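Ifi204 (PDB 5YZW) binds DNA through its HIN domain, here the HINb domain, and probably serves the innate immune response as an interferon-inducible DNA sensor. Local coordinates at residues T51-K54 with S55-I58; T23-L26 with K27-K30. One frame throughout, in Å; residues are numbered along the deposited sequence.

Contact 1. Residues T51-K54 with S55-I58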
ATOM      1  N   THR A  51      -8.709  12.965   1.077  1.00 44.67           N
ATOM      2  CA  THR A  51      -9.610  11.822   1.085  1.00 43.50           C
ATOM      3  C   THR A  51     -11.003  12.172   0.603  1.00 47.31           C
ATOM      4  O   THR A  51     -11.848  11.269   0.509  1.00 45.24           O
ATOM      5  CB  THR A  51      -9.643  11.180   2.486  1.00 39.08           C
ATOM      6  OG1 THR A  51     -10.041  12.153   3.460  1.00 43.90           O
ATOM      7  CG2 THR A  51      -8.252  10.680   2.828  1.00 38.56           C
ATOM      8  N   ALA A  52     -11.262  13.434   0.243  1.00 43.77           N
ATOM      9  CA  ALA A  52     -12.488  13.703  -0.499  1.00 53.30           C
ATOM     10  C   ALA A  52     -12.554  12.843  -1.753  1.00 53.15           C
ATOM     11  O   ALA A  52     -13.646  12.484  -2.209  1.00 45.92           O
ATOM     12  CB  ALA A  52     -12.601  15.189  -0.867  1.00 45.31           C
ATOM     13  N   LEU A  53     -11.398  12.464  -2.287  1.00 42.79           N
ATOM     14  CA  LEU A  53     -11.320  11.643  -3.491  1.00 46.47           C
ATOM     15  C   LEU A  53     -11.786  10.203  -3.281  1.00 55.59           C
ATOM     16  O   LEU A  53     -11.807   9.444  -4.259  1.00 45.97           O
ATOM     17  CB  LEU A  53      -9.884  11.657  -4.013  1.00 44.20           C
ATOM     18  CG  LEU A  53      -9.471  12.966  -4.686  1.00 45.40           C
ATOM     19  CD1 LEU A  53      -7.985  12.958  -5.038  1.00 42.85           C
ATOM     20  CD2 LEU A  53     -10.304  13.146  -5.943  1.00 44.59           C
ATOM     21  N   LYS A  54     -12.150   9.811  -2.051  1.00 46.93           N
ATOM     22  CA  LYS A  54     -12.677   8.469  -1.812  1.00 54.66           C
ATOM     23  C   LYS A  54     -13.798   8.117  -2.794  1.00 42.57           C
ATOM     24  O   LYS A  54     -13.855   6.994  -3.308  1.00 45.17           O
ATOM     25  CB  LYS A  54     -13.160   8.365  -0.359  1.00 57.39           C
ATOM     26  CG  LYS A  54     -13.884   7.079   0.017  1.00 58.58           C
ATOM     27  CD  LYS A  54     -14.567   7.247   1.390  1.00 57.13           C
ATOM     28  CE  LYS A  54     -15.326   5.998   1.795  1.00 57.82           C
ATOM     29  NZ  LYS A  54     -15.717   6.026   3.233  1.00 58.40           N
ATOM     30  N   SER A  55     -14.677   9.075  -3.102  1.00 48.85           N
ATOM     31  CA  SER A  55     -15.768   8.814  -4.043  1.00 52.91           C
ATOM     32  C   SER A  55     -15.298   8.526  -5.464  1.00 51.43           C
ATOM     33  O   SER A  55     -16.094   8.033  -6.265  1.00 51.48           O
ATOM     34  CB  SER A  55     -16.741   9.996  -4.086  1.00 61.65           C
ATOM     35  OG  SER A  55     -16.084  11.167  -4.534  1.00 57.30           O
ATOM     36  N   LYS A  56     -14.050   8.808  -5.811  1.00 50.24           N
ATOM     37  CA  LYS A  56     -13.581   8.523  -7.163  1.00 54.98           C
ATOM     38  C   LYS A  56     -12.661   7.314  -7.266  1.00 51.77           C
ATOM     39  O   LYS A  56     -12.532   6.736  -8.358  1.00 45.53           O
ATOM     40  CB  LYS A  56     -12.874   9.755  -7.742  1.00 57.83           C
ATOM     41  CG  LYS A  56     -13.882  10.858  -8.091  1.00 62.56           C
ATOM     42  CD  LYS A  56     -13.201  12.152  -8.477  1.00 65.81           C
ATOM     43  CE  LYS A  56     -14.208  13.299  -8.504  1.00 68.19           C
ATOM     44  NZ  LYS A  56     -13.562  14.542  -9.016  1.00 78.39           N
ATOM     45  N   PHE A  57     -12.039   6.895  -6.171  1.00 46.10           N
ATOM     46  CA  PHE A  57     -11.200   5.702  -6.219  1.00 48.70           C
ATOM     47  C   PHE A  57     -12.048   4.484  -5.844  1.00 56.32           C
ATOM     48  O   PHE A  57     -11.884   3.846  -4.797  1.00 52.17           O
ATOM     49  CB  PHE A  57      -9.981   5.876  -5.327  1.00 51.22           C
ATOM     50  CG  PHE A  57      -8.921   6.745  -5.933  1.00 44.98           C
ATOM     51  CD1 PHE A  57      -9.053   8.133  -5.925  1.00 43.88           C
ATOM     52  CD2 PHE A  57      -7.807   6.179  -6.547  1.00 46.83           C
ATOM     53  CE1 PHE A  57      -8.068   8.936  -6.493  1.00 40.24           C
ATOM     54  CE2 PHE A  57      -6.822   6.969  -7.118  1.00 46.51           C
ATOM     55  CZ  PHE A  57      -6.948   8.354  -7.090  1.00 40.03           C
ATOM     56  N   ILE A  58     -12.988   4.199  -6.735  1.00 48.55           N
ATOM     57  CA  ILE A  58     -13.835   3.013  -6.666  1.00 55.56           C
ATOM     58  C   ILE A  58     -13.264   1.983  -7.632  1.00 53.51           C
ATOM     59  O   ILE A  58     -13.028   2.322  -8.794  1.00 59.95           O
ATOM     60  CB  ILE A  58     -15.290   3.345  -7.035  1.00 56.28           C
ATOM     61  CG1 ILE A  58     -15.825   4.451  -6.129  1.00 57.20           C
ATOM     62  CG2 ILE A  58     -16.160   2.098  -6.969  1.00 58.00           C
ATOM     63  CD1 ILE A  58     -15.756   4.093  -4.668  1.00 57.26           C
TER
HETATM   64  O   HOH W   1     -14.228  13.702  -4.951  1.00 56.27           O
HETATM   65  O   HOH W   2     -12.453   4.762  -2.286  1.00 45.50           O
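In the loop that joins strands 43-48 and 62-71, a short 3-10 turn brings L53 and F57 together on its inward side. Their apolar contact is modest: CB of L53 lies 4.1 Å from CD1 of F57. The backbone helps to place the two residues: the carbonyl oxygen of L53 is gripped twice. K56 N donates to L53 O at 2.8 Å, from above the carbonyl plane and 53° out of it. F57 N reaches the same L53 O at 3.2 Å, almost in line with the C=O bond. This oxygen also sits at the edge of the F57 ring, in its plane, 3.5 Å from CD1 of F57. The benzyl group gets there with CG swung anti to its own carbonyl carbon (chi1 -77°).

This is where an OB fold commonly carries a helix that closes one end of its barrel, and the turn seems to do the same job here. L53 and F57 both rest on V48 and I77, while F57 also touches V15 and V18 and meets F33 edge-to-face. The aliphatic part of K56 slants across L53, CD of K56 lying 4.0 Å from CD2 of L53, and NZ of K56 goes on to a weak bond with V83 O.

Past the turn the chain tightens into an inverse gamma turn centred on F57. One water ties this exit together, donating to K54 O at 2.8 Å and to F57 O. A second water donates to A52 O and is also hydrogen-bonded to S55 OG at 3.2 Å, bridging two oxygens, A52 O and S55 OG, that stand 3.6 Å apart. The end of I58 folds back, bringing CD1 alongside K54 O.

Contact 2. Residues T23-L26 with K27-K30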
ATOM      1  N   THR A  23      -6.436   7.651   9.566  1.00 45.54           N
ATOM      2  CA  THR A  23      -5.660   8.729  10.159  1.00 48.00           C
ATOM      3  C   THR A  23      -4.208   8.300  10.305  1.00 59.74           C
ATOM      4  O   THR A  23      -3.907   7.347  11.029  1.00 61.09           O
ATOM      5  CB  THR A  23      -6.259   9.102  11.515  1.00 57.41           C
ATOM      6  OG1 THR A  23      -7.692   9.170  11.409  1.00 62.08           O
ATOM      7  CG2 THR A  23      -5.696  10.410  12.036  1.00 45.98           C
ATOM      8  N   TYR A  24      -3.313   9.001   9.617  1.00 56.76           N
ATOM      9  CA  TYR A  24      -1.898   8.684   9.688  1.00 65.50           C
ATOM     10  C   TYR A  24      -1.124   9.668  10.549  1.00 65.53           C
ATOM     11  O   TYR A  24      -0.007   9.355  10.965  1.00 65.08           O
ATOM     12  CB  TYR A  24      -1.289   8.632   8.283  1.00 56.45           C
ATOM     13  CG  TYR A  24      -1.214   9.959   7.566  1.00 55.77           C
ATOM     14  CD1 TYR A  24      -2.302  10.447   6.833  1.00 55.40           C
ATOM     15  CD2 TYR A  24      -0.051  10.718   7.601  1.00 52.41           C
ATOM     16  CE1 TYR A  24      -2.235  11.674   6.176  1.00 49.10           C
ATOM     17  CE2 TYR A  24       0.031  11.936   6.939  1.00 53.83           C
ATOM     18  CZ  TYR A  24      -1.064  12.406   6.228  1.00 51.22           C
ATOM     19  OH  TYR A  24      -0.995  13.610   5.585  1.00 52.75           O
ATOM     20  N   ASP A  25      -1.685  10.839  10.831  1.00 67.08           N
ATOM     21  CA  ASP A  25      -1.102  11.774  11.793  1.00 64.41           C
ATOM     22  C   ASP A  25      -2.205  12.067  12.807  1.00 66.80           C
ATOM     23  O   ASP A  25      -3.133  12.836  12.525  1.00 63.62           O
ATOM     24  CB  ASP A  25      -0.573  13.025  11.084  1.00 63.39           C
ATOM     25  CG  ASP A  25       0.002  14.066  12.041  1.00 76.70           C
ATOM     26  OD1 ASP A  25      -0.396  14.105  13.223  1.00 79.30           O
ATOM     27  OD2 ASP A  25       0.870  14.853  11.602  1.00 78.44           O
ATOM     28  N   LEU A  26      -2.109  11.440  13.989  1.00 54.75           N
ATOM     29  CA  LEU A  26      -3.188  11.551  14.964  1.00 58.39           C
ATOM     30  C   LEU A  26      -3.273  12.938  15.579  1.00 66.28           C
ATOM     31  O   LEU A  26      -4.339  13.309  16.076  1.00 69.85           O
ATOM     32  CB  LEU A  26      -3.032  10.510  16.081  1.00 74.52           C
ATOM     33  CG  LEU A  26      -3.579   9.106  15.788  1.00 83.79           C
ATOM     34  CD1 LEU A  26      -3.378   8.170  16.988  1.00 85.90           C
ATOM     35  CD2 LEU A  26      -5.045   9.142  15.354  1.00 82.19           C
ATOM     36  N   LYS A  27      -2.186  13.710  15.545  1.00 64.65           N
ATOM     37  CA  LYS A  27      -2.182  15.021  16.191  1.00 64.05           C
ATOM     38  C   LYS A  27      -3.147  15.980  15.506  1.00 54.90           C
ATOM     39  O   LYS A  27      -3.922  16.677  16.175  1.00 55.05           O
ATOM     40  CB  LYS A  27      -0.766  15.599  16.193  1.00 74.60           C
ATOM     41  CG  LYS A  27      -0.648  16.964  16.854  1.00 80.84           C
ATOM     42  CD  LYS A  27       0.775  17.205  17.356  1.00 91.19           C
ATOM     43  CE  LYS A  27       0.953  18.636  17.848  1.00 97.17           C
ATOM     44  NZ  LYS A  27       2.342  18.885  18.335  1.00104.54           N
ATOM     45  N   GLU A  28      -3.106  16.031  14.170  1.00 57.87           N
ATOM     46  CA  GLU A  28      -3.947  16.921  13.373  1.00 66.69           C
ATOM     47  C   GLU A  28      -4.973  16.165  12.537  1.00 59.56           C
ATOM     48  O   GLU A  28      -5.561  16.747  11.626  1.00 58.37           O
ATOM     49  CB  GLU A  28      -3.095  17.816  12.467  1.00 68.84           C
ATOM     50  CG  GLU A  28      -1.727  18.136  13.047  1.00 92.74           C
ATOM     51  CD  GLU A  28      -1.083  19.383  12.450  1.00103.06           C
ATOM     52  OE1 GLU A  28      -1.739  20.447  12.424  1.00103.84           O
ATOM     53  OE2 GLU A  28       0.088  19.298  12.016  1.00106.46           O
ATOM     54  N   ASP A  29      -5.216  14.891  12.848  1.00 53.20           N
ATOM     55  CA  ASP A  29      -6.276  14.110  12.216  1.00 52.25           C
ATOM     56  C   ASP A  29      -6.108  14.115  10.695  1.00 57.18           C
ATOM     57  O   ASP A  29      -7.082  14.191   9.941  1.00 51.02           O
ATOM     58  CB  ASP A  29      -7.658  14.634  12.637  1.00 49.26           C
ATOM     59  CG  ASP A  29      -8.789  13.713  12.220  1.00 62.07           C
ATOM     60  OD1 ASP A  29      -8.703  12.507  12.548  1.00 53.12           O
ATOM     61  OD2 ASP A  29      -9.715  14.166  11.475  1.00 56.19           O
ATOM     62  N   LYS A  30      -4.852  14.061  10.242  1.00 51.59           N
ATOM     63  CA  LYS A  30      -4.570  14.006   8.811  1.00 50.54           C
ATOM     64  C   LYS A  30      -4.956  12.640   8.257  1.00 58.15           C
ATOM     65  O   LYS A  30      -4.663  11.604   8.865  1.00 54.11           O
ATOM     66  CB  LYS A  30      -3.092  14.280   8.534  1.00 51.49           C
ATOM     67  CG  LYS A  30      -2.614  15.683   8.893  1.00 56.60           C
ATOM     68  CD  LYS A  30      -1.407  16.069   8.028  1.00 72.23           C
ATOM     69  CE  LYS A  30      -0.550  17.116   8.729  1.00 81.76           C
ATOM     70  NZ  LYS A  30       0.458  17.706   7.807  1.00 89.04           N
TER
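The ring of Y24 lies obliquely across the side chain and backbone of K30. Its CE1 comes to 3.6 Å from CB of K30, and its hydroxyl OH sits 3.5 Å from CD of K30 farther along the lysine. With chi1 at 68°, CG of Y24 stands between the backbone N and the carbonyl carbon, which swings the ring over to the returning strand. Cut back to an alanine, this position would probably leave the aliphatic part of K30 uncovered and H187 without its edge-to-face ring partner.

D25 also slants across K30, with CB of D25 3.8 Å from CB of K30. Its carboxylate, however, runs alongside K27, the two side chains pointing the same way. CG of D25 is anti to the backbone N (chi1 178°), and this brings OD1 of D25 within 3.0 Å of K27 N for a hydrogen bond that forms an Asx turn; a weak bond from E28 N joins it. The other oxygen, OD2 of D25, makes a salt bridge to R186, which probably eases its nearness to the E28 carboxylate. T23 crosses D29 at about a right angle, its OG1 being hydrogen-bonded to R31.

Between the two sets of side chains the backbone closes the turn. K30 N donates to D25 O at 3.1 Å, in the carbonyl plane, and Y24 N donates to K30 O at 3.0 Å; CA of T23 adds a CH...O contact to the same K30 O. D29 takes a left-handed helical conformation (phi 56°), which lets the chain turn back. A four-residue loop closed by an antiparallel, hydrogen-bonded D25-K30 pair is the tip of a beta-hairpin, here joining strands 11-25 and 30-38.

Overall arrangement
Coming from the N terminus, the chain runs out along strand 11-25 and first meets contact 2, which closes the hairpin and sends it back as strand 30-38. Strand 43-48 follows, and only then does contact 1 form, in the loop before strand 62-71. The two are therefore in series, neither nested nor crossed; the centres of contacts 1 and 2 are about 18 Å apart and the nearest atoms of contacts 1 and 2 about 7 Å. Contact 1 turns inward and packs on strands of the first sheet, probably at one end of its OB barrel, whereas contact 2 sits at the surface and through R186 and H187 touches the loop between strands 180-183 and 189-192, which belong to the second sheet.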